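Local coordinates for putative signal transduction protein with CBS domains (PDB 4NOC), which is of unknown function but carries a pair of CBS domains and, as in related proteins, may sense a small ligand such as a nucleotide during signalling, at residues Ala52-Arg57 and Leu94-Pro99; Leu37-Val40 and Pro46-Val49; Glu113-Met118 and Ser141-Leu146; Val126-Val129 and Ile134-Ala137. All coordinates share one frame; numbering follows the deposited sequence.

Contact 1: Ala52-Arg57 and Leu94-Pro99; sequences ASQVVR and LLPSQP. With SO4 (sulfate ion), chain F.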
loop_
_atom_site.group_PDB
_atom_site.type_symbol
_atom_site.label_atom_id
_atom_site.label_comp_id
_atom_site.label_asym_id
_atom_site.label_seq_id
_atom_site.Cartn_x
_atom_site.Cartn_y
_atom_site.Cartn_z
ATOM N N ALA A 52 -6.358 -3.290 3.837
ATOM C CA ALA A 52 -6.759 -4.695 3.916
ATOM C C ALA A 52 -5.937 -5.448 4.961
ATOM O O ALA A 52 -6.471 -6.285 5.682
ATOM C CB ALA A 52 -6.626 -5.375 2.563
ATOM N N SER A 53 -4.648 -5.136 5.039
ATOM C CA SER A 53 -3.752 -5.807 5.971
ATOM C C SER A 53 -4.209 -5.644 7.419
ATOM O O SER A 53 -4.048 -6.564 8.224
ATOM C CB SER A 53 -2.304 -5.329 5.786
ATOM O OG SER A 53 -2.147 -3.994 6.218
ATOM N N GLN A 54 -4.818 -4.501 7.739
ATOM C CA GLN A 54 -5.326 -4.238 9.093
ATOM C C GLN A 54 -6.577 -5.064 9.373
ATOM O O GLN A 54 -6.847 -5.470 10.520
ATOM C CB GLN A 54 -5.602 -2.740 9.290
ATOM C CG GLN A 54 -6.375 -2.353 10.576
ATOM C CD GLN A 54 -5.653 -2.714 11.876
ATOM O OE1 GLN A 54 -4.442 -2.924 11.904
ATOM N NE2 GLN A 54 -6.412 -2.784 12.961
ATOM N N VAL A 55 -7.326 -5.338 8.312
ATOM C CA VAL A 55 -8.496 -6.199 8.423
ATOM C C VAL A 55 -8.034 -7.631 8.706
ATOM O O VAL A 55 -8.611 -8.343 9.540
ATOM C CB VAL A 55 -9.386 -6.098 7.153
ATOM C CG1 VAL A 55 -10.568 -7.064 7.230
ATOM C CG2 VAL A 55 -9.884 -4.664 6.995
ATOM N N VAL A 56 -6.966 -8.035 8.028
ATOM C CA VAL A 56 -6.358 -9.330 8.283
ATOM C C VAL A 56 -5.874 -9.412 9.730
ATOM O O VAL A 56 -6.099 -10.412 10.388
ATOM C CB VAL A 56 -5.203 -9.621 7.314
ATOM C CG1 VAL A 56 -4.460 -10.862 7.737
ATOM C CG2 VAL A 56 -5.736 -9.789 5.899
ATOM N N ARG A 57 -5.233 -8.355 10.224
ATOM C CA ARG A 57 -4.782 -8.330 11.615
ATOM C C ARG A 57 -5.968 -8.516 12.552
ATOM O O ARG A 57 -5.899 -9.297 13.501
ATOM C CB ARG A 57 -4.040 -7.030 11.955
ATOM C CG ARG A 57 -3.579 -6.955 13.419
ATOM C CD ARG A 57 -2.476 -5.913 13.650
ATOM N NE ARG A 57 -1.777 -6.125 14.925
ATOM C CZ ARG A 57 -0.465 -6.337 15.051
ATOM N NH1 ARG A 57 0.327 -6.352 13.984
ATOM N NH2 ARG A 57 0.064 -6.526 16.253
ATOM N N LEU A 94 -12.616 -1.854 13.378
ATOM C CA LEU A 94 -11.582 -2.478 12.558
ATOM C C LEU A 94 -10.280 -1.675 12.586
ATOM O O LEU A 94 -9.201 -2.218 12.363
ATOM C CB LEU A 94 -12.057 -2.600 11.103
ATOM C CG LEU A 94 -13.280 -3.478 10.848
ATOM C CD1 LEU A 94 -13.627 -3.470 9.373
ATOM C CD2 LEU A 94 -12.974 -4.875 11.291
ATOM N N LEU A 95 -10.383 -0.376 12.839
ATOM C CA LEU A 95 -9.204 0.477 12.804
ATOM C C LEU A 95 -8.252 0.127 13.950
ATOM O O LEU A 95 -8.667 -0.445 14.946
ATOM C CB LEU A 95 -9.603 1.950 12.850
ATOM C CG LEU A 95 -10.354 2.508 11.640
ATOM C CD1 LEU A 95 -10.735 3.968 11.896
ATOM C CD2 LEU A 95 -9.514 2.386 10.368
ATOM N N PRO A 96 -6.958 0.443 13.787
ATOM C CA PRO A 96 -6.009 0.236 14.889
ATOM C C PRO A 96 -6.261 1.258 15.990
ATOM O O PRO A 96 -6.948 2.253 15.732
ATOM C CB PRO A 96 -4.649 0.490 14.233
ATOM C CG PRO A 96 -4.951 1.422 13.048
ATOM C CD PRO A 96 -6.311 0.976 12.564
ATOM N N SER A 97 -5.722 1.015 17.188
ATOM C CA SER A 97 -5.930 1.906 18.333
ATOM C C SER A 97 -5.419 3.321 18.063
ATOM O O SER A 97 -6.030 4.295 18.505
ATOM C CB SER A 97 -5.287 1.337 19.603
ATOM N N GLN A 98 -4.307 3.431 17.339
ATOM C CA GLN A 98 -3.818 4.728 16.874
ATOM C C GLN A 98 -3.868 4.814 15.342
ATOM O O GLN A 98 -2.858 4.597 14.667
ATOM C CB GLN A 98 -2.396 4.986 17.381
ATOM N N PRO A 99 -5.053 5.141 14.789
ATOM C CA PRO A 99 -5.303 5.170 13.340
ATOM C C PRO A 99 -4.362 6.089 12.593
ATOM O O PRO A 99 -4.113 7.210 13.030
ATOM C CB PRO A 99 -6.732 5.714 13.240
ATOM C CG PRO A 99 -7.365 5.328 14.529
ATOM C CD PRO A 99 -6.272 5.456 15.556
HETATM S S SO4 F . -3.363 -1.818 17.193
HETATM O O1 SO4 F . -2.438 -0.909 16.520
HETATM O O2 SO4 F . -4.492 -1.063 17.724
HETATM O O3 SO4 F . -3.862 -2.830 16.258
HETATM O O4 SO4 F . -2.650 -2.468 18.286
#

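Contact 2: Leu37-Val40 and Pro46-Val49; sequences LIVV and PHSV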
loop_
_atom_site.group_PDB
_atom_site.type_symbol
_atom_site.label_atom_id
_atom_site.label_comp_id
_atom_site.label_asym_id
_atom_site.label_seq_id
_atom_site.Cartn_x
_atom_site.Cartn_y
_atom_site.Cartn_z
ATOM N N LEU A 37 -9.334 1.188 2.116
ATOM C CA LEU A 37 -10.525 2.010 1.951
ATOM C C LEU A 37 -10.266 3.358 2.606
ATOM O O LEU A 37 -9.591 3.421 3.633
ATOM C CB LEU A 37 -11.728 1.342 2.630
ATOM C CG LEU A 37 -12.197 0.001 2.054
ATOM C CD1 LEU A 37 -13.336 -0.583 2.871
ATOM C CD2 LEU A 37 -12.604 0.139 0.584
ATOM N N ILE A 38 -10.784 4.435 2.023
ATOM C CA ILE A 38 -10.782 5.718 2.724
ATOM C C ILE A 38 -11.962 5.775 3.696
ATOM O O ILE A 38 -13.114 5.588 3.309
ATOM C CB ILE A 38 -10.799 6.919 1.766
ATOM C CG1 ILE A 38 -9.437 7.043 1.070
ATOM C CG2 ILE A 38 -11.121 8.203 2.530
ATOM C CD1 ILE A 38 -9.343 8.215 0.140
ATOM N N VAL A 39 -11.666 6.006 4.967
ATOM C CA VAL A 39 -12.706 6.032 5.974
ATOM C C VAL A 39 -13.060 7.482 6.267
ATOM O O VAL A 39 -12.164 8.302 6.489
ATOM C CB VAL A 39 -12.209 5.404 7.270
ATOM C CG1 VAL A 39 -13.317 5.421 8.327
ATOM C CG2 VAL A 39 -11.716 3.984 7.011
ATOM N N VAL A 40 -14.348 7.807 6.266
ATOM C CA VAL A 40 -14.762 9.142 6.664
ATOM C C VAL A 40 -15.671 9.105 7.894
ATOM O O VAL A 40 -16.180 8.040 8.270
ATOM C CB VAL A 40 -15.475 9.859 5.528
ATOM C CG1 VAL A 40 -14.599 9.830 4.276
ATOM C CG2 VAL A 40 -16.828 9.201 5.265
ATOM N N PRO A 46 -12.627 13.315 5.851
ATOM C CA PRO A 46 -11.547 12.330 5.852
ATOM C C PRO A 46 -11.134 12.066 7.285
ATOM O O PRO A 46 -11.100 12.992 8.108
ATOM C CB PRO A 46 -10.421 13.042 5.091
ATOM C CG PRO A 46 -10.845 14.510 5.019
ATOM C CD PRO A 46 -12.324 14.459 4.973
ATOM N N HIS A 47 -10.850 10.808 7.591
ATOM C CA HIS A 47 -10.587 10.407 8.965
ATOM C C HIS A 47 -9.333 9.539 8.954
ATOM O O HIS A 47 -8.324 9.859 9.600
ATOM C CB HIS A 47 -11.834 9.682 9.523
ATOM C CG HIS A 47 -11.699 9.176 10.929
ATOM N ND1 HIS A 47 -11.183 7.928 11.225
ATOM C CD2 HIS A 47 -12.071 9.718 12.114
ATOM C CE1 HIS A 47 -11.217 7.739 12.534
ATOM N NE2 HIS A 47 -11.748 8.810 13.096
ATOM N N SER A 48 -9.370 8.484 8.150
ATOM C CA SER A 48 -8.304 7.509 8.167
ATOM C C SER A 48 -8.357 6.644 6.910
ATOM O O SER A 48 -9.273 6.762 6.092
ATOM C CB SER A 48 -8.463 6.626 9.404
ATOM O OG SER A 48 -7.214 6.116 9.818
ATOM N N VAL A 49 -7.366 5.777 6.763
ATOM C CA VAL A 49 -7.381 4.764 5.715
ATOM C C VAL A 49 -7.538 3.433 6.427
ATOM O O VAL A 49 -6.965 3.258 7.507
ATOM C CB VAL A 49 -6.056 4.745 4.933
ATOM C CG1 VAL A 49 -6.066 3.648 3.857
ATOM C CG2 VAL A 49 -5.809 6.089 4.297
#

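Contact 3: Glu113-Met118 and Ser141-Leu146; sequences EVAAIM and SRLLEL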
loop_
_atom_site.group_PDB
_atom_site.type_symbol
_atom_site.label_atom_id
_atom_site.label_comp_id
_atom_site.label_asym_id
_atom_site.label_seq_id
_atom_site.Cartn_x
_atom_site.Cartn_y
_atom_site.Cartn_z
ATOM N N GLU A 113 3.880 20.548 -5.384
ATOM C CA GLU A 113 3.471 20.551 -3.977
ATOM C C GLU A 113 3.077 19.163 -3.511
ATOM O O GLU A 113 3.513 18.706 -2.448
ATOM C CB GLU A 113 2.348 21.557 -3.736
ATOM C CG GLU A 113 2.842 22.993 -3.882
ATOM C CD GLU A 113 1.728 24.011 -4.064
ATOM O OE1 GLU A 113 0.586 23.609 -4.364
ATOM O OE2 GLU A 113 2.007 25.219 -3.894
ATOM N N VAL A 114 2.259 18.485 -4.303
ATOM C CA VAL A 114 1.817 17.147 -3.919
ATOM C C VAL A 114 3.008 16.211 -3.823
ATOM O O VAL A 114 3.099 15.391 -2.900
ATOM C CB VAL A 114 0.754 16.598 -4.890
ATOM C CG1 VAL A 114 0.432 15.153 -4.580
ATOM C CG2 VAL A 114 -0.514 17.448 -4.775
ATOM N N ALA A 115 3.941 16.350 -4.758
ATOM C CA ALA A 115 5.131 15.504 -4.739
ATOM C C ALA A 115 5.922 15.783 -3.469
ATOM O O ALA A 115 6.429 14.864 -2.811
ATOM C CB ALA A 115 5.997 15.758 -5.984
ATOM N N ALA A 116 6.030 17.060 -3.121
ATOM C CA ALA A 116 6.871 17.433 -1.989
ATOM C C ALA A 116 6.253 16.857 -0.737
ATOM O O ALA A 116 6.960 16.356 0.158
ATOM C CB ALA A 116 7.005 18.953 -1.882
ATOM N N ILE A 117 4.925 16.909 -0.680
ATOM C CA ILE A 117 4.199 16.414 0.489
ATOM C C ILE A 117 4.367 14.911 0.619
ATOM O O ILE A 117 4.768 14.411 1.676
ATOM C CB ILE A 117 2.713 16.727 0.401
ATOM C CG1 ILE A 117 2.482 18.224 0.627
ATOM C CG2 ILE A 117 1.950 15.907 1.428
ATOM C CD1 ILE A 117 1.192 18.709 0.017
HETATM N N MSE A 118 4.089 14.189 -0.464
HETATM C CA MSE A 118 4.138 12.734 -0.383
HETATM C C MSE A 118 5.569 12.261 -0.190
HETATM O O MSE A 118 5.792 11.267 0.478
HETATM C CB MSE A 118 3.468 12.083 -1.587
HETATM C CG MSE A 118 2.080 12.670 -1.831
HETATM SE SE MSE A 118 1.139 11.652 -3.222
HETATM C CE MSE A 118 1.192 9.881 -2.381
ATOM N N SER A 141 1.873 5.498 -6.374
ATOM C CA SER A 141 2.145 5.058 -7.752
ATOM C C SER A 141 1.498 5.993 -8.785
ATOM O O SER A 141 2.010 6.180 -9.886
ATOM C CB SER A 141 1.755 3.584 -7.985
ATOM O OG SER A 141 0.353 3.389 -8.038
ATOM N N ARG A 142 0.396 6.619 -8.404
ATOM C CA ARG A 142 -0.264 7.561 -9.288
ATOM C C ARG A 142 0.641 8.784 -9.463
ATOM O O ARG A 142 0.809 9.298 -10.579
ATOM C CB ARG A 142 -1.656 7.938 -8.747
ATOM C CG ARG A 142 -2.301 9.175 -9.385
ATOM C CD ARG A 142 -2.569 9.000 -10.891
ATOM N NE ARG A 142 -3.437 10.052 -11.439
ATOM C CZ ARG A 142 -3.673 10.225 -12.741
ATOM N NH1 ARG A 142 -3.098 9.438 -13.655
ATOM N NH2 ARG A 142 -4.476 11.198 -13.143
ATOM N N LEU A 143 1.251 9.216 -8.363
ATOM C CA LEU A 143 2.204 10.311 -8.417
ATOM C C LEU A 143 3.391 9.948 -9.328
ATOM O O LEU A 143 3.796 10.744 -10.193
ATOM C CB LEU A 143 2.685 10.666 -7.008
ATOM C CG LEU A 143 3.733 11.779 -6.930
ATOM C CD1 LEU A 143 3.204 13.024 -7.617
ATOM C CD2 LEU A 143 4.060 12.076 -5.486
ATOM N N LEU A 144 3.926 8.742 -9.170
ATOM C CA LEU A 144 5.030 8.327 -10.026
ATOM C C LEU A 144 4.595 8.329 -11.490
ATOM O O LEU A 144 5.342 8.774 -12.347
ATOM C CB LEU A 144 5.557 6.945 -9.642
ATOM C CG LEU A 144 6.229 6.844 -8.279
ATOM C CD1 LEU A 144 6.562 5.394 -7.986
ATOM C CD2 LEU A 144 7.484 7.699 -8.232
ATOM N N GLU A 145 3.392 7.825 -11.765
ATOM C CA GLU A 145 2.910 7.723 -13.136
ATOM C C GLU A 145 2.866 9.103 -13.781
ATOM O O GLU A 145 3.190 9.240 -14.953
ATOM C CB GLU A 145 1.511 7.110 -13.191
ATOM C CG GLU A 145 0.991 6.960 -14.619
ATOM C CD GLU A 145 -0.529 6.952 -14.746
ATOM O OE1 GLU A 145 -1.241 7.157 -13.737
ATOM O OE2 GLU A 145 -1.011 6.749 -15.888
ATOM N N LEU A 146 2.479 10.122 -13.013
ATOM C CA LEU A 146 2.438 11.487 -13.550
ATOM C C LEU A 146 3.842 12.022 -13.853
ATOM O O LEU A 146 4.098 12.512 -14.966
ATOM C CB LEU A 146 1.675 12.427 -12.617
ATOM C CG LEU A 146 0.191 12.045 -12.481
ATOM C CD1 LEU A 146 -0.512 12.819 -11.392
ATOM C CD2 LEU A 146 -0.526 12.233 -13.812
#

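Contact 4: Val126-Val129 and Ile134-Ala137; sequences VAVV and IIGA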
loop_
_atom_site.group_PDB
_atom_site.type_symbol
_atom_site.label_atom_id
_atom_site.label_comp_id
_atom_site.label_asym_id
_atom_site.label_seq_id
_atom_site.Cartn_x
_atom_site.Cartn_y
_atom_site.Cartn_z
ATOM N N VAL A 126 -2.736 10.199 -0.534
ATOM C CA VAL A 126 -3.347 11.370 0.087
ATOM C C VAL A 126 -4.752 11.509 -0.491
ATOM O O VAL A 126 -4.984 11.148 -1.657
ATOM C CB VAL A 126 -2.558 12.688 -0.170
ATOM C CG1 VAL A 126 -1.181 12.628 0.485
ATOM C CG2 VAL A 126 -2.428 12.972 -1.686
ATOM N N ALA A 127 -5.688 12.002 0.322
ATOM C CA ALA A 127 -7.015 12.308 -0.181
ATOM C C ALA A 127 -6.951 13.684 -0.804
ATOM O O ALA A 127 -6.072 14.490 -0.467
ATOM C CB ALA A 127 -8.067 12.260 0.933
ATOM N N VAL A 128 -7.863 13.942 -1.733
ATOM C CA VAL A 128 -7.997 15.273 -2.292
ATOM C C VAL A 128 -9.362 15.827 -1.916
ATOM O O VAL A 128 -10.394 15.144 -2.047
ATOM C CB VAL A 128 -7.780 15.275 -3.814
ATOM C CG1 VAL A 128 -7.681 16.700 -4.327
ATOM C CG2 VAL A 128 -6.495 14.540 -4.143
ATOM N N VAL A 129 -9.369 17.050 -1.401
ATOM C CA VAL A 129 -10.622 17.662 -0.972
ATOM C C VAL A 129 -10.874 18.961 -1.745
ATOM O O VAL A 129 -9.928 19.677 -2.099
ATOM C CB VAL A 129 -10.668 17.846 0.571
ATOM C CG1 VAL A 129 -11.539 19.041 0.992
ATOM C CG2 VAL A 129 -11.175 16.565 1.227
ATOM N N ILE A 134 -14.552 15.268 -0.387
ATOM C CA ILE A 134 -13.545 14.373 -0.937
ATOM C C ILE A 134 -13.882 14.059 -2.388
ATOM O O ILE A 134 -14.926 13.476 -2.672
ATOM C CB ILE A 134 -13.456 13.053 -0.146
ATOM C CG1 ILE A 134 -13.059 13.338 1.299
ATOM C CG2 ILE A 134 -12.436 12.095 -0.786
ATOM C CD1 ILE A 134 -12.675 12.097 2.068
ATOM N N ILE A 135 -12.996 14.432 -3.301
ATOM C CA ILE A 135 -13.242 14.199 -4.715
ATOM C C ILE A 135 -12.426 13.029 -5.278
ATOM O O ILE A 135 -12.620 12.638 -6.431
ATOM C CB ILE A 135 -12.993 15.474 -5.557
ATOM C CG1 ILE A 135 -11.565 15.981 -5.371
ATOM C CG2 ILE A 135 -13.985 16.567 -5.170
ATOM C CD1 ILE A 135 -11.234 17.161 -6.260
ATOM N N GLY A 136 -11.534 12.465 -4.462
ATOM C CA GLY A 136 -10.736 11.328 -4.888
ATOM C C GLY A 136 -9.454 11.191 -4.071
ATOM O O GLY A 136 -9.323 11.805 -2.998
ATOM N N ALA A 137 -8.507 10.394 -4.574
ATOM C CA ALA A 137 -7.230 10.198 -3.888
ATOM C C ALA A 137 -6.073 10.147 -4.880
ATOM O O ALA A 137 -6.281 9.947 -6.084
ATOM C CB ALA A 137 -7.263 8.930 -3.053
#

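Contact 1: Ala52-Arg57 and Leu94-Pro99
The flat carboxamide of Gln-54 has Leu-94 O at its edge, exactly in the amide plane, while the ring of Pro-96 lies over one of its faces. Gln-54 NE2 donates to Leu-94 O at 2.9 Å, and the bond is nearly straight (167° at the hydrogen), although the nitrogen stands 20° from the plane of the carbonyl it meets. Above the amide, Pro-96 CD comes within 3.8 Å of Gln-54 CD in plain van der Waals contact; the proline nitrogen has no hydrogen to share. Gln-54 reaches this place by leaving its helix with CG anti to the backbone N (chi1 169°) and then bending at chi2, a fold that brings Gln-54 CG to 3.3 Å from the same Leu-94 O. An alanine here would remove the amide and is likely to leave Leu-94 O without this donor and the Pro-96 ring without the flat group it rests on. Next to the proline a sulfate, probably from the crystallisation liquor, approaches Ser-97 N, but the modelled bond is too short to be trusted. The guanidinium of Arg-57 meets this ion obliquely and at longer range, and Arg-57 NH1 makes a weak hydrogen bond to Arg-120 O of the second subunit. Helix 52-59 follows strand 46-51 of the first CBS domain, and Pro-96 lies in the loop between helix 91-94 and strand 104-106. One side-chain amide thus satisfies the backbone carbonyl of Leu-94, so that, between these two segments, one polar bond with Pro-96 over the amide joins helix 52-59 to the chain around Leu-94.

Contact 2: Leu37-Val40 and Pro46-Val49
Val-39 and Ser-48 stand side by side on one face of the β-hairpin formed by strands 36-40 and 46-51, while Ile-38 and Val-49 pair on the other. The isopropyl group of Val-39 leans over the neighbouring backbone, its CB 3.4 Å from Ser-48 O, the acceptor that Val-39 N also uses at 2.8 Å. The second strand sets two residues, His-47 and Ser-48, together against Val-39, which makes a classic β bulge. Val-39 O accordingly receives Ser-48 N at 3.3 Å, a fairly straight bond (167°), and His-47 N at 3.0 Å, a weak one bent to 130°. His-47 CB sits 3.3 Å from this oxygen, and with CG anti to the backbone N (chi1 178°) the imidazole is brought beside Val-39 CG1, which meets it obliquely. On the other face Val-49 CG1 lies 3.5 Å from Leu-37 O, and Val-49 CA makes a CA-H...O contact with the same oxygen. Ile-38 continues from that face to Ala-137 of the second CBS domain. Ser-48 OG is held elsewhere, by Ala-100 O. The chemistry is therefore uneven: the backbone oxygen of Val-39 receives two N-H groups, one of them only weakly, whereas His-47 ND1 is buried here with no partner in the model, which probably carries some cost.

Contact 3: Glu113-Met118 and Ser141-Leu146
Leu-143 of helix 140-147 inserts against Ala-115 and Met-118 of helix 111-121, joining the two helices of the second CBS domain. One methyl carries nearly the whole contact: Leu-143 CD2 lies 3.7 Å from Ala-115 CA and 4.2 Å from Ala-115 CB, resting on the alanine backbone and methyl. The same methyl meets Met-118, modelled as selenomethionine, at its SE atom, 3.7 Å away, and at its CB. The leucine and the Met-118 side chain run alongside one another with their ends pointing opposite ways. Leu-143 extends toward the partner helix because its CG is anti to the backbone N (chi1 178°), and the bend of Met-118 at chi3 (58°) turns the terminal methyl aside beyond the selenium.

In the β-α-β-β-α order of a CBS domain these helices come before and after the hairpin of strands 125-130 and 133-139 in sequence and pack against each other; the short segments cross at 137° with their axes 10.9 Å apart. At this spacing the leucine side chain spans the distance to the small alanine. Val-114 and Met-118 also rest on Ile-138 of the sheet, while Val-114 and Leu-143 touch Met-9 of helix 6-9.

Farther round helix 140-147, Arg-142 NH1 makes a salt bridge to Glu-145 OE1 at 2.9 Å; the oxygen lies in the guanidinium plane but is itself met from above the carboxylate plane. Leu-146 CD2 lies 3.8 Å above one face of that guanidinium, toward its rim, and Arg-142 NE binds Met-9 O. Ser-141 OG, near the start of the helix, accepts Arg-33 NE of the second subunit.

Contact 4: Val126-Val129 and Ile134-Ala137
Val-128 crosses to the strand of Ile-135 and Gly-136 with each carbon of its side chain in contact. Its CB lies 3.9 Å from Gly-136 O; from there CG1, anti to the backbone N (chi1 -170°), reaches Ile-135 CD1 at 4.1 Å, and CG2 turns back toward Gly-136 O. The two side chains meet at a slant, and Ile-135 CG1 also sits 3.6 Å from Val-128 O. The backbone of the same valine is bonded in both directions: Val-128 N donates to Gly-136 O at 2.9 Å, and Ile-135 N donates to Val-128 O at 3.0 Å. These bonds join strands 125-130 and 133-139 into the β-hairpin of the second CBS domain; strand 104-106 runs parallel to strand 125-130 on its other side. Gly-136 has backbone angles (158/-164°) at which a side-chain carbon would collide with the carbonyl oxygen of Ile-135. A sulfate, probably from the crystallisation liquor, is bound close by. On the face opposite Val-128, Val-129 CG2 packs on Ile-134 CG1 at 3.7 Å. Ala-127 pairs there with Ala-137, whose CB comes 3.5 Å from Val-126 O and also packs against Ile-38 of the first domain.

Overall arrangement
Along the chain contact 2 comes first, then contact 1, and the segments of contact 4 fall, in sequence, between the two helices of contact 3. Contacts 2 and 4 are the hairpins of the two CBS domains; their centres are about 10 Å apart and they touch, Val-40 and Ile-38 packing on Ile-134 and Ala-137, so the sheets meet as expected for a CBS pair. Contact 1 adjoins contact 2, about 12 Å between centres, through Leu-95 and Pro-99. Contact 3 adjoins contact 4, about 13 Å between centres. Contacts 1 and 3, their centres about 25 Å apart on opposite sides of the chain's centre, both touch the second subunit, placing helices of both domains at the dimer interface.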